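Local coordinates for protein putative oxidoreductase (Mycobacterium avium, PDB 3QHA) that probably oxidises or reduces a hydroxy-acid type substrate with a nicotinamide dinucleotide, as relatives of 3-hydroxyisobutyrate dehydrogenase do, at residues A71-I76 against V100-S105; H125-P130 against V147-E152; L143-G148 against P159-W164. All blocks are in the same frame, centred on the assembly; numbering follows the deposited sequence.

Contact 1: A71-I76 against V100-S105; sequences ADLIHI and VIAIHS
H75 and H104 meet at the carboxyl ends of two neighbouring parallel strands, where H75 ND1 and H104 NE2 share a hydrogen bond of 2.7 Å. Either nitrogen could be the donor. Both CG atoms lie anti to their carbonyl carbons (H75 chi1 -61°), which brings the two rings together for this bond. Each ring is approached at its edge, and the planes differ by only 18°. The other nitrogen of H104, ND1, bonds to the carbonyl of A129, so both nitrogens of this buried ring have partners; histidine suits the place because it offers a polar atom on two sides.

Between 72-76 and 100-104 the backbones are joined by the alternating hydrogen bonds of a parallel sheet. V100 N reaches D72 O at 3.0 Å in an almost straight line, I74 takes part through both its N and its O, with V100 O and A102 N, and A102 O receives I76 N at 2.8 Å. H104 N then bonds to I76 O. D72 OD1 accepts a hydrogen bond from K17 N, and S105 OG is hydrogen-bonded to V78 N.

L73 CD1 lies 3.7 Å from V100 CG1 on the sheet face that carries H75 and A102, while on the other face I76 CD1 presses closely on I101 CG2. Small A102 sits beside the H75 ring. With helix 81-92 linking the strands, this is a beta-alpha-beta crossover of a Rossmann fold.

Contact 2: H125-P130 against V147-E152; sequences HIVDAP and VGADRE
V127 and V147 touch through their CG1 methyls, 3.3 Å apart, a tight pair between strand 125-132 and the antiparallel strand 143-148. The side chain of V127 can be followed outward. Its CB stands 3.7 Å from G148 O, the same carbonyl oxygen that its CA approaches in a CA-H...O contact. From CB the two methyls part, yet both stay gathered round G148 O, CG1 at 3.4 Å and CG2 at 3.8 Å from it. CG1, anti to the backbone N (chi1 161°), is directed to V147, whereas CG2 lies beside the backbone N and packs against A149 CB at 3.4 Å. One branched residue thus spans two positions of the opposing strand, and a beta-branched valine fits because both its contacts are made close to the backbone. The other methyl of V147, CG2, lies near A129 CB.

D128 and G148 form the antiparallel hydrogen-bonded pair. G148 N donates to D128 O at 2.7 Å, in the carbonyl plane, while the return bond from D128 N to G148 O is long and weak. The carboxylate of D128 folds back over the glycine, its OD1 3.1 Å from G148 CA, a closeness that a residue without a side chain permits. OD1 is equally near G148 O, but these are two acceptors and no bond joins them; instead OD1 is held by G175 N and OD2 by T178 OG1.

Farther along, the two backbones separate and water fills in. One water bridges H125 ND1 and D150 OD2, donating to the aspartate, and a second donates to I126 O while accepting from D150 N. The meeting is characteristic of the mixed sheet in the NAD-binding domain of the 6-phosphogluconate dehydrogenase family, where strand 143-148 reverses the direction of the sheet and 165-172 continues parallel to it.

Contact 3: L143-G148 against P159-W164; sequences LATMVG and PAFKHW
L143 and W164 stand at the ends of strand 143-148 and of the helical segment 159-164, whose axes approach to 8.9 Å and run at 145° to one another, so that the chain doubles back on itself. This is the first half of a beta-alpha-beta unit of the Rossmann-type domain: strand 143-148 leads into helix 151-164, which packs on one face of the sheet before strand 165-172. The backbones meet at one point, where L143 N gives a weak hydrogen bond of 3.5 Å to W164 O. Closer to the middle of the strand, T145 and F161 have their CA atoms 8.3 Å apart, a gap bridged by side chains.

L143, T145 and V147 point to the helix, while A144 and M146 face away and pack on T219 and V215 of the second subunit. L143 CD1 comes within 4.1 Å of W164 CE3, at the six-membered ring. The CG of W164 sits between the backbone N and carbonyl carbon (chi1 55°), which folds the indole back along its own helix. There CZ2 lies 3.6 Å above the plane of the F161 ring, over its centre, so the two aromatics brace each other.

T145 crosses both aromatics at about a right angle. Its CB lies 3.9 Å from W164 CH2 and its CG2 meets F161 CD2, so a threonine can give carbon to the rings while its OG1 bonds to P130 O. The broad rings of F161 and W164 reach the strand across the separation of the two axes, meeting the short side chains of T145 and V147. V147 adds the last contact, its CG2 lying at the edge of the F161 ring, near the ring plane, 3.6 Å from CE2.

Contact 1 closes before contact 2 opens along the chain, and contact 3 begins on the strand where contact 2 ends. All belong to a single mixed sheet, in which strands 73-76, 100-103, 125-132 and 143-148 are successive neighbours. Contacts 1 and 2 have centres about 10 Å apart and are joined where strands 100-103 and 125-132 pair, for instance through I101 N and H125 O. Contacts 2 and 3, about 11 Å apart between centres, share V147 and G148. Contacts 1 and 3 lie about 12 Å apart, centre to centre; F161 and W164 reach H75, and W164 also H104. Contacts 1 and 2 join neighbouring strands, and contact 3 seats helix 151-164 on the probable dinucleotide-binding domain's sheet.

Contact 1: A71-I76 against V100-S105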
loop_
_atom_site.group_PDB
_atom_site.type_symbol
_atom_site.label_atom_id
_atom_site.label_comp_id
_atom_site.label_asym_id
_atom_site.label_seq_id
_atom_site.Cartn_x
_atom_site.Cartn_y
_atom_site.Cartn_z
ATOM N N ALA B 71 25.739 24.107 -16.535
ATOM C CA ALA B 71 24.733 24.341 -15.492
ATOM C C ALA B 71 25.289 24.157 -14.080
ATOM O O ALA B 71 26.298 23.480 -13.880
ATOM C CB ALA B 71 23.534 23.424 -15.701
ATOM N N ASP B 72 24.610 24.764 -13.109
ATOM C CA ASP B 72 25.010 24.690 -11.699
ATOM C C ASP B 72 24.602 23.369 -11.055
ATOM O O ASP B 72 25.325 22.838 -10.209
ATOM C CB ASP B 72 24.381 25.832 -10.895
ATOM C CG ASP B 72 24.767 27.203 -11.416
ATOM O OD1 ASP B 72 23.853 28.015 -11.665
ATOM O OD2 ASP B 72 25.977 27.466 -11.576
ATOM N N LEU B 73 23.428 22.864 -11.433
ATOM C CA LEU B 73 22.886 21.627 -10.873
ATOM C C LEU B 73 22.398 20.738 -12.008
ATOM O O LEU B 73 21.431 21.072 -12.694
ATOM C CB LEU B 73 21.746 21.936 -9.898
ATOM C CG LEU B 73 20.963 20.756 -9.307
ATOM C CD1 LEU B 73 21.878 19.767 -8.592
ATOM C CD2 LEU B 73 19.888 21.266 -8.365
ATOM N N ILE B 74 23.070 19.607 -12.191
ATOM C CA ILE B 74 22.852 18.744 -13.347
ATOM C C ILE B 74 22.201 17.444 -12.906
ATOM O O ILE B 74 22.777 16.693 -12.123
ATOM C CB ILE B 74 24.184 18.417 -14.051
ATOM C CG1 ILE B 74 24.865 19.701 -14.530
ATOM C CG2 ILE B 74 23.953 17.472 -15.226
ATOM C CD1 ILE B 74 26.322 19.515 -14.876
ATOM N N HIS B 75 21.005 17.184 -13.424
ATOM C CA HIS B 75 20.242 15.993 -13.076
ATOM C C HIS B 75 20.473 14.887 -14.104
ATOM O O HIS B 75 20.479 15.148 -15.312
ATOM C CB HIS B 75 18.753 16.329 -13.019
ATOM C CG HIS B 75 18.402 17.362 -11.995
ATOM N ND1 HIS B 75 18.144 17.048 -10.678
ATOM C CD2 HIS B 75 18.247 18.704 -12.097
ATOM C CE1 HIS B 75 17.855 18.151 -10.012
ATOM N NE2 HIS B 75 17.911 19.171 -10.849
ATOM N N ILE B 76 20.655 13.656 -13.628
ATOM C CA ILE B 76 20.883 12.509 -14.511
ATOM C C ILE B 76 19.896 11.378 -14.218
ATOM O O ILE B 76 19.842 10.863 -13.100
ATOM C CB ILE B 76 22.321 11.965 -14.366
ATOM C CG1 ILE B 76 23.345 13.020 -14.792
ATOM C CG2 ILE B 76 22.510 10.697 -15.203
ATOM C CD1 ILE B 76 24.771 12.631 -14.468
ATOM N N VAL B 100 27.077 20.729 -8.969
ATOM C CA VAL B 100 26.457 19.566 -8.338
ATOM C C VAL B 100 25.838 18.657 -9.396
ATOM O O VAL B 100 25.165 19.128 -10.313
ATOM C CB VAL B 100 25.359 19.974 -7.337
ATOM C CG1 VAL B 100 24.813 18.743 -6.618
ATOM C CG2 VAL B 100 25.896 20.987 -6.329
ATOM N N ILE B 101 26.074 17.355 -9.260
ATOM C CA ILE B 101 25.460 16.357 -10.128
ATOM C C ILE B 101 24.543 15.479 -9.286
ATOM O O ILE B 101 24.997 14.853 -8.325
ATOM C CB ILE B 101 26.518 15.477 -10.817
ATOM C CG1 ILE B 101 27.485 16.348 -11.625
ATOM C CG2 ILE B 101 25.845 14.448 -11.722
ATOM C CD1 ILE B 101 28.494 15.561 -12.436
ATOM N N ALA B 102 23.261 15.445 -9.647
ATOM C CA ALA B 102 22.261 14.644 -8.941
ATOM C C ALA B 102 21.843 13.437 -9.778
ATOM O O ALA B 102 21.318 13.596 -10.878
ATOM C CB ALA B 102 21.046 15.496 -8.607
ATOM N N ILE B 103 22.063 12.237 -9.247
ATOM C CA ILE B 103 21.713 10.996 -9.941
ATOM C C ILE B 103 20.383 10.443 -9.421
ATOM O O ILE B 103 20.248 10.147 -8.234
ATOM C CB ILE B 103 22.809 9.930 -9.769
ATOM C CG1 ILE B 103 24.174 10.489 -10.185
ATOM C CG2 ILE B 103 22.483 8.694 -10.598
ATOM C CD1 ILE B 103 25.339 9.601 -9.800
ATOM N N HIS B 104 19.407 10.302 -10.318
ATOM C CA HIS B 104 18.053 9.881 -9.946
ATOM C C HIS B 104 17.696 8.450 -10.355
ATOM O O HIS B 104 16.740 7.880 -9.830
ATOM C CB HIS B 104 17.029 10.830 -10.560
ATOM C CG HIS B 104 17.249 12.267 -10.206
ATOM N ND1 HIS B 104 17.133 12.742 -8.917
ATOM C CD2 HIS B 104 17.568 13.334 -10.973
ATOM C CE1 HIS B 104 17.376 14.039 -8.906
ATOM N NE2 HIS B 104 17.644 14.423 -10.141
ATOM N N SER B 105 18.440 7.874 -11.293
ATOM C CA SER B 105 18.149 6.519 -11.764
ATOM C C SER B 105 18.902 5.478 -10.942
ATOM O O SER B 105 19.739 5.819 -10.103
ATOM C CB SER B 105 18.490 6.381 -13.244
ATOM O OG SER B 105 19.814 6.808 -13.505
#

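Contact 2: H125-P130 against V147-E152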
loop_
_atom_site.group_PDB
_atom_site.type_symbol
_atom_site.label_atom_id
_atom_site.label_comp_id
_atom_site.label_asym_id
_atom_site.label_seq_id
_atom_site.Cartn_x
_atom_site.Cartn_y
_atom_site.Cartn_z
ATOM N N HIS B 125 30.522 18.099 -7.032
ATOM C CA HIS B 125 29.777 17.413 -5.988
ATOM C C HIS B 125 28.809 16.389 -6.582
ATOM O O HIS B 125 28.070 16.695 -7.519
ATOM C CB HIS B 125 29.017 18.437 -5.147
ATOM C CG HIS B 125 29.903 19.436 -4.470
ATOM N ND1 HIS B 125 30.703 19.111 -3.396
ATOM C CD2 HIS B 125 30.114 20.752 -4.711
ATOM C CE1 HIS B 125 31.370 20.182 -3.007
ATOM N NE2 HIS B 125 31.030 21.191 -3.786
ATOM N N ILE B 126 28.832 15.174 -6.034
ATOM C CA ILE B 126 27.900 14.114 -6.416
ATOM C C ILE B 126 26.839 13.937 -5.337
ATOM O O ILE B 126 27.140 13.974 -4.140
ATOM C CB ILE B 126 28.616 12.759 -6.615
ATOM C CG1 ILE B 126 29.351 12.725 -7.957
ATOM C CG2 ILE B 126 27.617 11.601 -6.555
ATOM C CD1 ILE B 126 28.431 12.628 -9.165
ATOM N N VAL B 127 25.602 13.743 -5.784
ATOM C CA VAL B 127 24.477 13.447 -4.914
ATOM C C VAL B 127 23.670 12.295 -5.527
ATOM O O VAL B 127 23.332 12.340 -6.712
ATOM C CB VAL B 127 23.572 14.687 -4.770
ATOM C CG1 VAL B 127 22.186 14.298 -4.268
ATOM C CG2 VAL B 127 24.223 15.723 -3.851
ATOM N N ASP B 128 23.384 11.259 -4.741
ATOM C CA ASP B 128 22.437 10.229 -5.179
ATOM C C ASP B 128 21.065 10.587 -4.627
ATOM O O ASP B 128 20.880 10.696 -3.414
ATOM C CB ASP B 128 22.863 8.802 -4.787
ATOM C CG ASP B 128 23.170 8.649 -3.312
ATOM O OD1 ASP B 128 23.637 9.623 -2.689
ATOM O OD2 ASP B 128 22.962 7.538 -2.777
ATOM N N ALA B 129 20.119 10.799 -5.536
ATOM C CA ALA B 129 18.798 11.296 -5.188
ATOM C C ALA B 129 17.727 10.502 -5.925
ATOM O O ALA B 129 16.974 11.068 -6.721
ATOM C CB ALA B 129 18.691 12.785 -5.531
ATOM N N PRO B 130 17.655 9.182 -5.666
ATOM C CA PRO B 130 16.584 8.389 -6.260
ATOM C C PRO B 130 15.208 8.942 -5.906
ATOM O O PRO B 130 15.040 9.578 -4.861
ATOM C CB PRO B 130 16.786 6.996 -5.646
ATOM C CG PRO B 130 17.644 7.217 -4.440
ATOM C CD PRO B 130 18.537 8.349 -4.829
ATOM N N VAL B 147 17.876 11.650 -0.564
ATOM C CA VAL B 147 19.094 12.286 -1.048
ATOM C C VAL B 147 20.307 11.954 -0.182
ATOM O O VAL B 147 20.313 12.230 1.017
ATOM C CB VAL B 147 18.903 13.815 -1.086
ATOM C CG1 VAL B 147 20.138 14.505 -1.638
ATOM C CG2 VAL B 147 17.671 14.170 -1.910
ATOM N N GLY B 148 21.323 11.352 -0.794
ATOM C CA GLY B 148 22.630 11.201 -0.160
ATOM C C GLY B 148 23.511 12.362 -0.580
ATOM O O GLY B 148 23.768 12.543 -1.768
ATOM N N ALA B 149 23.962 13.160 0.385
ATOM C CA ALA B 149 24.721 14.369 0.075
ATOM C C ALA B 149 25.457 14.910 1.290
ATOM O O ALA B 149 25.033 14.698 2.428
ATOM C CB ALA B 149 23.792 15.438 -0.480
ATOM N N ASP B 150 26.562 15.609 1.039
ATOM C CA ASP B 150 27.234 16.375 2.084
ATOM C C ASP B 150 26.322 17.526 2.502
ATOM O O ASP B 150 25.590 18.076 1.676
ATOM C CB ASP B 150 28.591 16.900 1.603
ATOM C CG ASP B 150 29.614 15.789 1.408
ATOM O OD1 ASP B 150 29.586 14.797 2.173
ATOM O OD2 ASP B 150 30.455 15.906 0.491
ATOM N N ARG B 151 26.365 17.873 3.786
ATOM C CA ARG B 151 25.408 18.810 4.379
ATOM C C ARG B 151 25.298 20.124 3.611
ATOM O O ARG B 151 24.195 20.592 3.327
ATOM C CB ARG B 151 25.779 19.100 5.839
ATOM N N GLU B 152 26.443 20.708 3.271
ATOM C CA GLU B 152 26.479 21.992 2.573
ATOM C C GLU B 152 25.854 21.942 1.178
ATOM O O GLU B 152 25.175 22.887 0.778
ATOM C CB GLU B 152 27.917 22.508 2.471
HETATM O O HOH W 1 30.189 16.860 -1.996
HETATM O O HOH W 2 27.574 15.601 -1.861
#

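Contact 3: L143-G148 against P159-W164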
loop_
_atom_site.group_PDB
_atom_site.type_symbol
_atom_site.label_atom_id
_atom_site.label_comp_id
_atom_site.label_asym_id
_atom_site.label_seq_id
_atom_site.Cartn_x
_atom_site.Cartn_y
_atom_site.Cartn_z
ATOM N N LEU B 143 6.934 14.527 -6.388
ATOM C CA LEU B 143 7.767 13.357 -6.110
ATOM C C LEU B 143 8.264 13.316 -4.668
ATOM O O LEU B 143 8.291 14.333 -3.971
ATOM C CB LEU B 143 8.983 13.305 -7.045
ATOM C CG LEU B 143 8.741 12.784 -8.462
ATOM C CD1 LEU B 143 10.040 12.791 -9.251
ATOM C CD2 LEU B 143 8.126 11.383 -8.447
ATOM N N ALA B 144 8.629 12.116 -4.233
ATOM C CA ALA B 144 9.487 11.943 -3.080
ATOM C C ALA B 144 10.893 11.720 -3.616
ATOM O O ALA B 144 11.068 11.069 -4.647
ATOM C CB ALA B 144 9.042 10.757 -2.255
ATOM N N THR B 145 11.889 12.282 -2.938
ATOM C CA THR B 145 13.282 11.991 -3.257
ATOM C C THR B 145 14.094 11.778 -1.981
ATOM O O THR B 145 13.880 12.456 -0.977
ATOM C CB THR B 145 13.928 13.091 -4.128
ATOM O OG1 THR B 145 15.242 12.674 -4.521
ATOM C CG2 THR B 145 14.007 14.420 -3.381
ATOM N N MET B 146 15.016 10.823 -2.039
ATOM C CA MET B 146 15.820 10.428 -0.893
ATOM C C MET B 146 17.270 10.688 -1.249
ATOM O O MET B 146 17.827 10.024 -2.116
ATOM C CB MET B 146 15.602 8.951 -0.595
ATOM C CG MET B 146 14.192 8.629 -0.140
ATOM S SD MET B 146 13.727 6.934 -0.535
ATOM C CE MET B 146 13.368 7.091 -2.283
ATOM N N VAL B 147 17.876 11.650 -0.564
ATOM C CA VAL B 147 19.094 12.286 -1.048
ATOM C C VAL B 147 20.307 11.954 -0.182
ATOM O O VAL B 147 20.313 12.230 1.017
ATOM C CB VAL B 147 18.903 13.815 -1.086
ATOM C CG1 VAL B 147 20.138 14.505 -1.638
ATOM C CG2 VAL B 147 17.671 14.170 -1.910
ATOM N N GLY B 148 21.323 11.352 -0.794
ATOM C CA GLY B 148 22.630 11.201 -0.160
ATOM C C GLY B 148 23.511 12.362 -0.580
ATOM O O GLY B 148 23.768 12.543 -1.768
ATOM N N PRO B 159 16.244 24.060 -2.070
ATOM C CA PRO B 159 15.203 24.867 -2.714
ATOM C C PRO B 159 14.863 24.408 -4.135
ATOM O O PRO B 159 13.694 24.424 -4.520
ATOM C CB PRO B 159 15.810 26.274 -2.725
ATOM C CG PRO B 159 16.711 26.290 -1.545
ATOM C CD PRO B 159 17.306 24.907 -1.494
ATOM N N ALA B 160 15.875 23.996 -4.894
ATOM C CA ALA B 160 15.675 23.484 -6.248
ATOM C C ALA B 160 14.868 22.183 -6.236
ATOM O O ALA B 160 13.927 22.020 -7.016
ATOM C CB ALA B 160 17.021 23.266 -6.937
ATOM N N PHE B 161 15.247 21.270 -5.346
ATOM C CA PHE B 161 14.561 19.985 -5.194
ATOM C C PHE B 161 13.108 20.159 -4.763
ATOM O O PHE B 161 12.225 19.451 -5.250
ATOM C CB PHE B 161 15.296 19.099 -4.178
ATOM C CG PHE B 161 16.481 18.355 -4.746
ATOM C CD1 PHE B 161 17.260 18.898 -5.764
ATOM C CD2 PHE B 161 16.835 17.117 -4.230
ATOM C CE1 PHE B 161 18.354 18.204 -6.270
ATOM C CE2 PHE B 161 17.926 16.422 -4.731
ATOM C CZ PHE B 161 18.685 16.966 -5.754
ATOM N N LYS B 162 12.866 21.106 -3.858
ATOM C CA LYS B 162 11.513 21.389 -3.362
ATOM C C LYS B 162 10.529 21.785 -4.470
ATOM O O LYS B 162 9.320 21.614 -4.317
ATOM C CB LYS B 162 11.554 22.488 -2.295
ATOM N N HIS B 163 11.048 22.308 -5.578
ATOM C CA HIS B 163 10.221 22.701 -6.718
ATOM C C HIS B 163 9.562 21.509 -7.418
ATOM O O HIS B 163 8.421 21.611 -7.872
ATOM C CB HIS B 163 11.056 23.500 -7.726
ATOM C CG HIS B 163 10.365 23.740 -9.031
ATOM N ND1 HIS B 163 9.290 24.593 -9.158
ATOM C CD2 HIS B 163 10.595 23.237 -10.267
ATOM C CE1 HIS B 163 8.889 24.607 -10.417
ATOM N NE2 HIS B 163 9.665 23.793 -11.110
ATOM N N TRP B 164 10.280 20.389 -7.510
ATOM C CA TRP B 164 9.776 19.195 -8.204
ATOM C C TRP B 164 9.513 18.002 -7.279
ATOM O O TRP B 164 8.981 16.977 -7.720
ATOM C CB TRP B 164 10.727 18.781 -9.336
ATOM C CG TRP B 164 12.149 18.552 -8.912
ATOM C CD1 TRP B 164 13.182 19.440 -9.009
ATOM C CD2 TRP B 164 12.699 17.359 -8.335
ATOM N NE1 TRP B 164 14.339 18.877 -8.527
ATOM C CE2 TRP B 164 14.071 17.601 -8.107
ATOM C CE3 TRP B 164 12.165 16.112 -7.983
ATOM C CZ2 TRP B 164 14.916 16.644 -7.540
ATOM C CZ3 TRP B 164 13.011 15.158 -7.422
ATOM C CH2 TRP B 164 14.372 15.432 -7.208
#